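Local coordinates for specific mitochondrial acyl carrier protein (Toxoplasma, PDB 3CE7) that is a mitochondrial acyl carrier protein, probably with a role in fatty acid biosynthesis, at residues Gln29-Lys34 and Val61-Asp66. Numbering follows the deposited sequence. Where two conformers were deposited one is given.
Sequences QKFLQK and VEFVLD
Phe31 reaches from its loop to helix 57-71 and takes the edge of Phe63 against one face of its ring in a T-shaped stack. The centroids lie 5.4 Å apart and the planes stand at 78°. CD1 of Phe63 does the touching: it sits above the rim of the Phe31 ring rather than its middle, 3.6 Å from Phe31 CE1. Phe63 gets there with CG anti to its own backbone N (chi1 -167°), which carries the ring off the helix and in among Ile24, Met27 and Cys28 of helix 17-29 and Leu86 and Ile89 of helix 86-98. This is the interior of the small helical bundle of acyl carrier proteins, and Phe31, in the long loop between helices 17-29 and 57-71, packs that loop onto its flank. Phe31 sits within a type I turn from Gln29 to Leu32, closed by the hydrogen bond from Leu32 N to Gln29 O (3.1 Å), and its CB points toward the helix. The rim of its ring meets Asp66, whose OD2 lies in the ring plane, 3.3 Å from Phe31 CZ and 3.4 Å from Phe31 CE1, its carboxylate turned 64° from the ring; carboxylate oxygen against the slightly positive ring hydrogens is probably a mildly favourable electrostatic contact. One helical turn earlier, Glu62 lays its CB 4.1 Å from Phe31 CE2, again at the ring edge. Trp55 also meets the Phe31 ring.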
# COMPACT_ATOMS: atom_id res chain seq x y z
N GLN A 29 8.09 2.27 2.24
CA GLN A 29 9.33 3.00 2.51
C GLN A 29 10.42 2.73 1.47
O GLN A 29 11.24 3.60 1.21
CB GLN A 29 9.83 2.70 3.93
CG GLN A 29 8.99 3.42 5.00
CD GLN A 29 9.25 2.93 6.42
OE1 GLN A 29 9.72 1.81 6.63
NE2 GLN A 29 8.93 3.77 7.40
N LYS A 30 10.40 1.54 0.87
CA LYS A 30 11.39 1.18 -0.14
C LYS A 30 11.24 2.02 -1.42
O LYS A 30 12.18 2.17 -2.20
CB LYS A 30 11.33 -0.31 -0.49
CG LYS A 30 11.28 -1.27 0.70
CD LYS A 30 12.56 -1.29 1.51
CE LYS A 30 12.58 -2.50 2.45
NZ LYS A 30 13.43 -2.24 3.64
N PHE A 31 10.04 2.58 -1.62
CA PHE A 31 9.76 3.43 -2.78
C PHE A 31 10.27 4.86 -2.57
O PHE A 31 10.36 5.63 -3.53
CB PHE A 31 8.26 3.50 -3.04
CG PHE A 31 7.70 2.32 -3.80
CD1 PHE A 31 7.76 1.03 -3.27
CD2 PHE A 31 7.05 2.52 -5.02
CE1 PHE A 31 7.21 -0.05 -3.96
CE2 PHE A 31 6.51 1.44 -5.72
CZ PHE A 31 6.59 0.15 -5.18
N LEU A 32 10.60 5.21 -1.33
CA LEU A 32 10.71 6.62 -0.97
C LEU A 32 12.14 7.13 -0.87
O LEU A 32 13.09 6.37 -0.67
CB LEU A 32 9.96 6.91 0.33
CG LEU A 32 8.48 6.50 0.36
CD1 LEU A 32 7.83 6.89 1.70
CD2 LEU A 32 7.71 7.08 -0.80
N GLN A 33 12.26 8.44 -1.01
CA GLN A 33 13.51 9.14 -0.81
C GLN A 33 13.95 8.93 0.64
O GLN A 33 13.12 8.93 1.55
CB GLN A 33 13.34 10.63 -1.13
CG GLN A 33 14.60 11.50 -1.01
CD GLN A 33 15.72 11.06 -1.95
OE1 GLN A 33 16.84 10.79 -1.52
NE2 GLN A 33 15.42 10.98 -3.25
N LYS A 34 15.25 8.76 0.85
CA LYS A 34 15.81 8.54 2.19
C LYS A 34 15.35 9.63 3.15
O LYS A 34 15.35 10.82 2.80
CB LYS A 34 17.33 8.50 2.14
N VAL A 61 0.09 2.08 -9.05
CA VAL A 61 -0.03 0.87 -9.87
C VAL A 61 1.05 -0.16 -9.48
O VAL A 61 0.76 -1.33 -9.26
CB VAL A 61 0.04 1.20 -11.38
CG1 VAL A 61 0.09 -0.07 -12.23
CG2 VAL A 61 -1.15 2.09 -11.81
N GLU A 62 2.30 0.30 -9.40
CA GLU A 62 3.43 -0.56 -9.03
C GLU A 62 3.30 -1.13 -7.62
O GLU A 62 3.56 -2.32 -7.37
CB GLU A 62 4.73 0.21 -9.17
CG GLU A 62 5.08 0.53 -10.61
CD GLU A 62 6.26 1.47 -10.75
OE1 GLU A 62 6.59 2.19 -9.78
OE2 GLU A 62 6.84 1.51 -11.86
N PHE A 63 2.88 -0.27 -6.69
CA PHE A 63 2.75 -0.68 -5.30
C PHE A 63 1.63 -1.71 -5.13
O PHE A 63 1.80 -2.70 -4.42
CB PHE A 63 2.50 0.52 -4.38
CG PHE A 63 2.66 0.20 -2.94
CD1 PHE A 63 3.93 0.01 -2.38
CD2 PHE A 63 1.54 0.07 -2.11
CE1 PHE A 63 4.09 -0.32 -1.04
CE2 PHE A 63 1.70 -0.25 -0.76
CZ PHE A 63 2.98 -0.46 -0.22
N VAL A 64 0.51 -1.49 -5.81
CA VAL A 64 -0.59 -2.45 -5.79
C VAL A 64 -0.14 -3.81 -6.32
O VAL A 64 -0.47 -4.84 -5.74
CB VAL A 64 -1.80 -1.92 -6.58
CG1 VAL A 64 -2.80 -3.02 -6.88
CG2 VAL A 64 -2.46 -0.76 -5.82
N LEU A 65 0.62 -3.82 -7.42
CA LEU A 65 1.14 -5.09 -7.94
C LEU A 65 2.02 -5.80 -6.91
O LEU A 65 1.89 -7.02 -6.69
CB LEU A 65 1.91 -4.86 -9.25
CG LEU A 65 0.99 -4.63 -10.45
CD1 LEU A 65 1.70 -3.95 -11.60
CD2 LEU A 65 0.33 -5.94 -10.94
N ASP A 66 2.88 -5.04 -6.24
CA ASP A 66 3.74 -5.58 -5.19
C ASP A 66 2.91 -6.21 -4.07
O ASP A 66 3.23 -7.28 -3.55
CB ASP A 66 4.62 -4.47 -4.59
CG ASP A 66 5.74 -4.03 -5.52
OD1 ASP A 66 5.86 -4.54 -6.66
OD2 ASP A 66 6.52 -3.17 -5.08